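Local structure of CTP:phosphocholine Cytidylyltransferase (Streptococcus pneumoniae, 1JYK) at residues Lys132-Asn137 against Asn232-Ile237; Phe65-Glu68 against Asp73-Ile76; Ser142-Val147 against Tyr164-Ile169. The protein catalyses the transfer of a cytidylyl group from CTP to phosphocholine, giving CDP-choline and pyrophosphate. One frame throughout, in Å; residues are numbered along the deposited sequence.

Interaction 1 (Lys132-Asn137 against Asn232-Ile237); sequences KNMFRN and NSIYEI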
loop_
_atom_site.group_PDB
_atom_site.type_symbol
_atom_site.label_atom_id
_atom_site.label_comp_id
_atom_site.label_asym_id
_atom_site.label_seq_id
_atom_site.Cartn_x
_atom_site.Cartn_y
_atom_site.Cartn_z
ATOM N N LYS A 132 6.199 3.232 13.418
ATOM C CA LYS A 132 7.643 3.226 13.247
ATOM C C LYS A 132 8.022 3.483 11.796
ATOM O O LYS A 132 7.287 3.079 10.890
ATOM C CB LYS A 132 8.210 1.875 13.694
ATOM C CG LYS A 132 8.074 1.609 15.189
ATOM C CD LYS A 132 9.418 1.279 15.824
ATOM C CE LYS A 132 9.719 -0.210 15.737
ATOM N NZ LYS A 132 11.101 -0.539 16.204
ATOM N N ASN A 133 9.158 4.159 11.588
ATOM C CA ASN A 133 9.657 4.450 10.242
ATOM C C ASN A 133 10.600 3.365 9.716
ATOM O O ASN A 133 11.800 3.314 9.934
ATOM C CB ASN A 133 10.346 5.801 10.150
ATOM C CG ASN A 133 10.552 6.232 8.705
ATOM O OD1 ASN A 133 10.264 5.473 7.771
ATOM N ND2 ASN A 133 11.048 7.448 8.513
HETATM N N MSE A 134 9.922 2.536 8.977
HETATM C CA MSE A 134 10.217 1.326 8.245
HETATM C C MSE A 134 11.000 1.566 6.955
HETATM O O MSE A 134 11.734 0.697 6.476
HETATM C CB MSE A 134 8.836 1.086 7.924
HETATM C CG MSE A 134 8.246 0.208 7.066
HETATM SE SE MSE A 134 6.790 1.107 7.579
HETATM C CE MSE A 134 6.314 -0.049 9.208
ATOM N N PHE A 135 10.743 2.726 6.360
ATOM C CA PHE A 135 11.323 3.088 5.083
ATOM C C PHE A 135 12.819 3.301 5.060
ATOM O O PHE A 135 13.388 3.909 5.964
ATOM C CB PHE A 135 10.615 4.332 4.543
ATOM C CG PHE A 135 9.124 4.184 4.473
ATOM C CD1 PHE A 135 8.546 3.204 3.659
ATOM C CD2 PHE A 135 8.292 4.999 5.236
ATOM C CE1 PHE A 135 7.157 3.039 3.610
ATOM C CE2 PHE A 135 6.899 4.845 5.198
ATOM C CZ PHE A 135 6.331 3.861 4.382
ATOM N N ARG A 136 13.451 2.779 4.017
ATOM C CA ARG A 136 14.886 2.953 3.826
ATOM C C ARG A 136 15.176 3.065 2.338
ATOM O O ARG A 136 14.442 2.518 1.508
ATOM C CB ARG A 136 15.702 1.799 4.420
ATOM C CG ARG A 136 14.927 0.578 4.845
ATOM C CD ARG A 136 15.750 -0.267 5.814
ATOM N NE ARG A 136 17.187 -0.025 5.675
ATOM C CZ ARG A 136 17.997 0.320 6.679
ATOM N NH1 ARG A 136 17.517 0.470 7.908
ATOM N NH2 ARG A 136 19.292 0.526 6.452
ATOM N N ASN A 137 16.249 3.779 2.001
ATOM C CA ASN A 137 16.614 3.950 0.601
ATOM C C ASN A 137 17.742 3.019 0.146
ATOM O O ASN A 137 18.332 3.228 -0.912
ATOM C CB ASN A 137 16.973 5.423 0.319
ATOM C CG ASN A 137 18.261 5.873 1.010
ATOM O OD1 ASN A 137 18.838 5.158 1.827
ATOM N ND2 ASN A 137 18.712 7.076 0.671
ATOM N N ASN A 232 3.146 -3.720 16.684
ATOM C CA ASN A 232 2.587 -2.370 16.668
ATOM C C ASN A 232 3.250 -1.392 15.691
ATOM O O ASN A 232 3.116 -0.175 15.840
ATOM C CB ASN A 232 2.639 -1.782 18.085
ATOM C CG ASN A 232 3.965 -2.047 18.778
ATOM O OD1 ASN A 232 5.024 -2.048 18.143
ATOM N ND2 ASN A 232 3.914 -2.276 20.090
ATOM N N SER A 233 3.947 -1.913 14.690
ATOM C CA SER A 233 4.635 -1.064 13.723
ATOM C C SER A 233 3.665 -0.380 12.771
ATOM O O SER A 233 3.824 0.796 12.440
ATOM C CB SER A 233 5.637 -1.897 12.928
ATOM O OG SER A 233 6.835 -2.078 13.662
ATOM N N ILE A 234 2.674 -1.141 12.316
ATOM C CA ILE A 234 1.648 -0.637 11.412
ATOM C C ILE A 234 0.323 -0.827 12.130
ATOM O O ILE A 234 0.056 -1.895 12.681
ATOM C CB ILE A 234 1.607 -1.437 10.086
ATOM C CG1 ILE A 234 2.848 -1.132 9.247
ATOM C CG2 ILE A 234 0.356 -1.088 9.301
ATOM C CD1 ILE A 234 3.076 -2.112 8.113
ATOM N N TYR A 235 -0.500 0.208 12.151
ATOM C CA TYR A 235 -1.794 0.110 12.800
ATOM C C TYR A 235 -2.845 0.271 11.719
ATOM O O TYR A 235 -2.966 1.336 11.123
ATOM C CB TYR A 235 -1.948 1.201 13.850
ATOM C CG TYR A 235 -3.226 1.103 14.645
ATOM C CD1 TYR A 235 -3.198 0.801 16.006
ATOM C CD2 TYR A 235 -4.462 1.353 14.052
ATOM C CE1 TYR A 235 -4.370 0.757 16.755
ATOM C CE2 TYR A 235 -5.637 1.311 14.791
ATOM C CZ TYR A 235 -5.583 1.014 16.143
ATOM O OH TYR A 235 -6.738 0.989 16.889
ATOM N N GLU A 236 -3.592 -0.799 11.464
ATOM C CA GLU A 236 -4.629 -0.804 10.441
ATOM C C GLU A 236 -5.898 -0.105 10.881
ATOM O O GLU A 236 -6.387 -0.330 11.987
ATOM C CB GLU A 236 -4.990 -2.239 10.061
ATOM C CG GLU A 236 -3.806 -3.108 9.722
ATOM C CD GLU A 236 -3.052 -3.595 10.951
ATOM O OE1 GLU A 236 -3.449 -3.254 12.092
ATOM O OE2 GLU A 236 -2.053 -4.327 10.764
ATOM N N ILE A 237 -6.426 0.748 10.015
ATOM C CA ILE A 237 -7.671 1.442 10.307
ATOM C C ILE A 237 -8.686 0.843 9.338
ATOM O O ILE A 237 -8.820 1.292 8.202
ATOM C CB ILE A 237 -7.539 2.964 10.085
ATOM C CG1 ILE A 237 -6.335 3.489 10.876
ATOM C CG2 ILE A 237 -8.814 3.670 10.538
ATOM C CD1 ILE A 237 -6.244 4.990 10.956
#
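Met134, a selenomethionine in this crystal, reaches across to Ile234 with its terminal methyl. CE lies 3.6 Å from Ile234 CG1 and 4.0 Å from Ile234 CD1, and the two side chains cross at about a right angle, the methyl resting on the CG1-CD1 arm of the isoleucine. The selenomethionine chain runs extended as far as SE and then turns at its last torsion (chi3 -89°), which swings CE onto Ile234. Leu229 touches both residues and adds to the same apolar patch, while SE itself sits over one face of the Phe135 ring, 4.2 Å above its plane and offset toward the rim.

The polar neighbours touch without bonding across the contact. Ser233 OG lies alongside the aliphatic part of Lys132, 4.0 Å from Lys132 CE, and its hydroxyl makes a weak hydrogen bond to the carbonyl of Glu230. The Lys132 chain bends at chi2 and chi3 and carries NZ away to a salt bridge with Glu230 OE2. Backbone hydrogen bonds between Ser233 and Phe131 and between Tyr235 and Tyr129 pair strand 234-236 antiparallel with strand 128-130, which lies just before Lys132 in the chain.

Within 132-137, Asn133 OD1 accepts from Phe135 N at 3.1 Å, an Asx turn; the N-H is well off straight (137°) and the donor is tilted 28° from the carbonyl plane.

Apolar packing of Met134 on Ile234, with Ser233 fitted against Lys132 and the Met134 methyl, joins the segments without a direct hydrogen bond, and the lysine keeps its charge at the exposed margin, where Glu230 answers it.

Interaction 2 (Phe65-Glu68 against Asp73-Ile76); sequences FLKE and DIII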
loop_
_atom_site.group_PDB
_atom_site.type_symbol
_atom_site.label_atom_id
_atom_site.label_comp_id
_atom_site.label_asym_id
_atom_site.label_seq_id
_atom_site.Cartn_x
_atom_site.Cartn_y
_atom_site.Cartn_z
ATOM N N PHE A 65 7.562 10.542 6.861
ATOM C CA PHE A 65 8.467 9.434 7.163
ATOM C C PHE A 65 9.345 9.193 5.945
ATOM O O PHE A 65 10.554 9.008 6.057
ATOM C CB PHE A 65 7.676 8.155 7.456
ATOM C CG PHE A 65 7.418 7.910 8.919
ATOM C CD1 PHE A 65 6.573 6.879 9.319
ATOM C CD2 PHE A 65 8.017 8.700 9.898
ATOM C CE1 PHE A 65 6.331 6.637 10.668
ATOM C CE2 PHE A 65 7.778 8.465 11.246
ATOM C CZ PHE A 65 6.933 7.433 11.630
ATOM N N LEU A 66 8.717 9.204 4.774
ATOM C CA LEU A 66 9.416 8.976 3.519
ATOM C C LEU A 66 10.482 10.026 3.229
ATOM O O LEU A 66 11.628 9.692 2.933
ATOM C CB LEU A 66 8.415 8.955 2.368
ATOM C CG LEU A 66 7.567 7.688 2.259
ATOM C CD1 LEU A 66 6.302 7.987 1.452
ATOM C CD2 LEU A 66 8.394 6.585 1.601
ATOM N N LYS A 67 10.098 11.296 3.310
ATOM C CA LYS A 67 11.030 12.383 3.043
ATOM C C LYS A 67 12.154 12.435 4.072
ATOM O O LYS A 67 13.273 12.837 3.753
ATOM C CB LYS A 67 10.273 13.711 2.991
ATOM C CG LYS A 67 9.137 13.676 1.978
ATOM C CD LYS A 67 8.772 15.055 1.488
ATOM C CE LYS A 67 9.703 15.498 0.387
ATOM N NZ LYS A 67 9.539 16.943 0.171
ATOM N N GLU A 68 11.862 12.023 5.301
ATOM C CA GLU A 68 12.880 12.010 6.348
ATOM C C GLU A 68 13.990 11.051 5.939
ATOM O O GLU A 68 15.135 11.188 6.375
ATOM C CB GLU A 68 12.282 11.538 7.671
ATOM C CG GLU A 68 12.177 12.617 8.730
ATOM C CD GLU A 68 10.918 12.481 9.566
ATOM O OE1 GLU A 68 10.768 11.447 10.255
ATOM O OE2 GLU A 68 10.080 13.410 9.531
ATOM N N ASP A 73 10.563 11.242 -4.181
ATOM C CA ASP A 73 9.802 11.061 -5.407
ATOM C C ASP A 73 8.582 10.269 -4.966
ATOM O O ASP A 73 8.608 9.035 -4.916
ATOM C CB ASP A 73 10.602 10.274 -6.441
ATOM C CG ASP A 73 9.841 10.077 -7.733
ATOM O OD1 ASP A 73 8.681 10.535 -7.830
ATOM O OD2 ASP A 73 10.398 9.458 -8.661
ATOM N N ILE A 74 7.521 10.999 -4.638
ATOM C CA ILE A 74 6.286 10.406 -4.151
ATOM C C ILE A 74 5.101 10.648 -5.083
ATOM O O ILE A 74 4.794 11.787 -5.450
ATOM C CB ILE A 74 5.970 10.953 -2.736
ATOM C CG1 ILE A 74 7.134 10.619 -1.796
ATOM C CG2 ILE A 74 4.649 10.381 -2.216
ATOM C CD1 ILE A 74 7.154 11.446 -0.543
ATOM N N ILE A 75 4.447 9.555 -5.463
ATOM C CA ILE A 75 3.291 9.592 -6.348
ATOM C C ILE A 75 2.072 9.102 -5.575
ATOM O O ILE A 75 2.101 8.030 -4.963
ATOM C CB ILE A 75 3.499 8.680 -7.589
ATOM C CG1 ILE A 75 4.794 9.070 -8.315
ATOM C CG2 ILE A 75 2.309 8.793 -8.531
ATOM C CD1 ILE A 75 5.227 8.086 -9.397
ATOM N N ILE A 76 1.004 9.889 -5.587
ATOM C CA ILE A 76 -0.206 9.509 -4.882
ATOM C C ILE A 76 -1.342 9.271 -5.867
ATOM O O ILE A 76 -1.655 10.139 -6.685
ATOM C CB ILE A 76 -0.633 10.597 -3.875
ATOM C CG1 ILE A 76 0.544 10.952 -2.967
ATOM C CG2 ILE A 76 -1.825 10.116 -3.060
ATOM C CD1 ILE A 76 0.225 12.016 -1.947
#
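Ile74 pushes its CD1 methyl against two consecutive residues of helix 58-68. That one methyl lies 4.0 Å from Leu66 CB and 3.9 Å from Lys67 CG; Leu66 CD1 also comes within 4.1 Å of it. Both helix side chains slant across the isoleucine. The contact on the lysine is to its aliphatic root, well short of the charge.

The torsions of Ile74 explain why this branch does the work. CG1 stands anti to the carbonyl carbon (chi1 -59°) and CD1 continues nearly extended from it (chi2 162°), giving a straight arm toward the helix. On the other side, Lys67 bends at chi3, and its NZ ends in a hydrogen bond to the carbonyl of Tyr92, while the start of the chain packs on the strand.

Further out, neighbours on the adjoining strands and a nearby loop hold these residues in place. Ile74 also touches Ile30, and Leu66 touches Ala28, both on strand 27-32, while Phe135 packs on Leu66 from the loop after strand 128-130. Backbone bonds from Ile74 and Ile76 to Arg95 and from Ile75 to Ala28 and Ile30 hold strand 74-78 between its two parallel neighbours. Asp73, next to Ile74, forms a salt bridge with Arg25.

Strand 27-32, helix 58-68 and strand 74-78 thus make a beta-alpha-beta crossover: parallel strands joined through a helix that packs on the sheet, as in the Rossmann-like alpha/beta fold of nucleotidyltransferases.

Interaction 3 (Ser142-Val147 against Tyr164-Ile169); sequences STYFSV and YKVQDI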
loop_
_atom_site.group_PDB
_atom_site.type_symbol
_atom_site.label_atom_id
_atom_site.label_comp_id
_atom_site.label_asym_id
_atom_site.label_seq_id
_atom_site.Cartn_x
_atom_site.Cartn_y
_atom_site.Cartn_z
ATOM N N SER A 142 12.942 -7.079 -3.437
ATOM C CA SER A 142 11.512 -6.889 -3.214
ATOM C C SER A 142 11.182 -7.386 -1.811
ATOM O O SER A 142 11.582 -8.493 -1.422
ATOM C CB SER A 142 10.710 -7.650 -4.269
ATOM O OG SER A 142 11.053 -7.185 -5.561
ATOM N N THR A 143 10.446 -6.569 -1.063
ATOM C CA THR A 143 10.124 -6.894 0.318
ATOM C C THR A 143 8.701 -6.567 0.743
ATOM O O THR A 143 8.125 -5.557 0.325
ATOM C CB THR A 143 11.064 -6.117 1.281
ATOM O OG1 THR A 143 12.426 -6.407 0.961
ATOM C CG2 THR A 143 10.791 -6.483 2.726
ATOM N N TYR A 144 8.146 -7.435 1.580
ATOM C CA TYR A 144 6.830 -7.223 2.150
ATOM C C TYR A 144 7.128 -6.941 3.616
ATOM O O TYR A 144 7.752 -7.772 4.280
ATOM C CB TYR A 144 5.979 -8.491 2.082
ATOM C CG TYR A 144 5.154 -8.633 0.833
ATOM C CD1 TYR A 144 4.149 -7.726 0.528
ATOM C CD2 TYR A 144 5.381 -9.685 -0.048
ATOM C CE1 TYR A 144 3.388 -7.861 -0.628
ATOM C CE2 TYR A 144 4.627 -9.831 -1.206
ATOM C CZ TYR A 144 3.634 -8.917 -1.489
ATOM O OH TYR A 144 2.885 -9.066 -2.626
ATOM N N PHE A 145 6.726 -5.776 4.119
ATOM C CA PHE A 145 6.925 -5.468 5.532
ATOM C C PHE A 145 5.643 -5.990 6.164
ATOM O O PHE A 145 4.570 -5.415 5.978
ATOM C CB PHE A 145 7.098 -3.962 5.721
ATOM C CG PHE A 145 8.383 -3.448 5.149
ATOM C CD1 PHE A 145 9.484 -3.216 5.969
ATOM C CD2 PHE A 145 8.514 -3.252 3.779
ATOM C CE1 PHE A 145 10.706 -2.799 5.433
ATOM C CE2 PHE A 145 9.727 -2.837 3.230
ATOM C CZ PHE A 145 10.828 -2.611 4.061
ATOM N N SER A 146 5.770 -7.096 6.899
ATOM C CA SER A 146 4.625 -7.784 7.486
ATOM C C SER A 146 4.479 -7.862 9.005
ATOM O O SER A 146 5.427 -8.192 9.717
ATOM C CB SER A 146 4.596 -9.213 6.937
ATOM O OG SER A 146 3.535 -9.956 7.503
ATOM N N VAL A 147 3.273 -7.573 9.490
ATOM C CA VAL A 147 2.983 -7.666 10.913
ATOM C C VAL A 147 2.163 -8.944 11.102
ATOM O O VAL A 147 1.472 -9.393 10.177
ATOM C CB VAL A 147 2.135 -6.465 11.434
ATOM C CG1 VAL A 147 2.970 -5.185 11.444
ATOM C CG2 VAL A 147 0.887 -6.295 10.580
ATOM N N TYR A 164 13.376 -16.334 4.559
ATOM C CA TYR A 164 12.377 -15.274 4.457
ATOM C C TYR A 164 11.860 -15.023 3.038
ATOM O O TYR A 164 11.238 -13.995 2.769
ATOM C CB TYR A 164 12.939 -13.981 5.056
ATOM C CG TYR A 164 13.207 -14.124 6.532
ATOM C CD1 TYR A 164 14.503 -14.336 7.008
ATOM C CD2 TYR A 164 12.156 -14.130 7.452
ATOM C CE1 TYR A 164 14.745 -14.561 8.360
ATOM C CE2 TYR A 164 12.384 -14.354 8.807
ATOM C CZ TYR A 164 13.681 -14.572 9.252
ATOM O OH TYR A 164 13.908 -14.818 10.588
ATOM N N LYS A 165 12.104 -15.967 2.133
ATOM C CA LYS A 165 11.634 -15.824 0.761
ATOM C C LYS A 165 10.188 -16.305 0.646
ATOM O O LYS A 165 9.846 -17.397 1.103
ATOM C CB LYS A 165 12.525 -16.616 -0.198
ATOM C CG LYS A 165 12.321 -16.241 -1.660
ATOM C CD LYS A 165 13.323 -16.948 -2.556
ATOM C CE LYS A 165 13.205 -16.465 -3.989
ATOM N NZ LYS A 165 12.079 -17.130 -4.697
ATOM N N VAL A 166 9.342 -15.483 0.035
ATOM C CA VAL A 166 7.935 -15.818 -0.129
ATOM C C VAL A 166 7.748 -16.977 -1.105
ATOM O O VAL A 166 8.110 -16.886 -2.284
ATOM C CB VAL A 166 7.127 -14.602 -0.631
ATOM C CG1 VAL A 166 5.660 -14.980 -0.781
ATOM C CG2 VAL A 166 7.280 -13.438 0.354
ATOM N N GLN A 167 7.183 -18.067 -0.595
ATOM C CA GLN A 167 6.941 -19.266 -1.388
ATOM C C GLN A 167 5.539 -19.241 -1.965
ATOM O O GLN A 167 5.280 -19.812 -3.020
ATOM C CB GLN A 167 7.108 -20.511 -0.514
ATOM C CG GLN A 167 8.534 -20.766 -0.078
ATOM C CD GLN A 167 9.503 -20.771 -1.242
ATOM O OE1 GLN A 167 9.147 -21.152 -2.355
ATOM N NE2 GLN A 167 10.733 -20.342 -0.996
ATOM N N ASP A 168 4.636 -18.573 -1.260
ATOM C CA ASP A 168 3.254 -18.477 -1.691
ATOM C C ASP A 168 2.550 -17.396 -0.882
ATOM O O ASP A 168 3.060 -16.939 0.147
ATOM C CB ASP A 168 2.557 -19.819 -1.456
ATOM C CG ASP A 168 1.373 -20.033 -2.376
ATOM O OD1 ASP A 168 1.034 -19.116 -3.156
ATOM O OD2 ASP A 168 0.779 -21.130 -2.317
ATOM N N ILE A 169 1.387 -16.976 -1.364
ATOM C CA ILE A 169 0.569 -15.998 -0.667
ATOM C C ILE A 169 -0.798 -16.656 -0.656
ATOM O O ILE A 169 -1.334 -17.010 -1.705
ATOM C CB ILE A 169 0.514 -14.644 -1.405
ATOM C CG1 ILE A 169 1.861 -13.926 -1.261
ATOM C CG2 ILE A 169 -0.609 -13.785 -0.829
ATOM C CD1 ILE A 169 2.108 -12.847 -2.298
#
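Tyr144, on strand 142-149 of the main mixed sheet, projects its ring toward a beta hairpin formed by strands 157-160 and 166-170, and meets it through Ile169 and Val166. No hydrogen bond crosses between the two segments; the ring bridges a backbone separation of 9.0 Å between Tyr144 CA and Val166 CA.

Tyr144 loses more surface than either partner. Its CG stands beside the backbone N and anti to the carbonyl carbon (chi1 -90°), an orientation that carries the ring away from its own strand. Trp185 meets this ring edge-to-face, and Val224, Leu158 and Val215 touch it too, so the tyrosine is enclosed by both sheets and by helix 213-216.

Ile169 comes from the direction opposite to the tyrosine. Its CG1 arm is nearly extended beyond chi1 (chi2 160°) and delivers CD1 obliquely to the phenol end of the ring, 3.9 Å from Tyr144 OH and 4.1 Å from Tyr144 CE2. Val215 of helix 213-216 touches Tyr144 and Ile169 alike.

Val166 reaches a different part of the ring: its CG2 lies at the edge, near the ring plane, 4.2 Å from Tyr144 CD2. Leu158 of the partner hairpin strand packs on this valine, and Val226 links it to strand 224-228.

Between these two residues the hairpin strand is irregular. Gln167 and Asp168 both face Val159, a classic beta bulge, and at this point Asp168 takes a hydrogen bond from the next residue: Ile169 N sits 2.8 Å from Asp168 OD1, approaching from above the carboxylate plane, 41° out of it.

In the fold
All three contacts are largely buried, and none has a hydrogen bond between its own segments; only in interaction 1 is one of the touching residues, Lys132, exposed. Interactions 2 and 3 reach the same mixed sheet in different regions, their nearest atoms about 10 Å apart: one packs a helix on a strand of the parallel part of the sheet, the other a small hairpin through an aromatic ring. Interaction 1 joins two loop-rich segments and touches both others. Asn133 ND2 reaches the Phe65 carbonyl oxygen at 3.0 Å, a probable hydrogen bond, and Phe135 packs on Phe65; toward interaction 3, Ile234 and Glu236 meet Val147. Along the chain, interaction 3 is nested within the loop that interaction 1 closes.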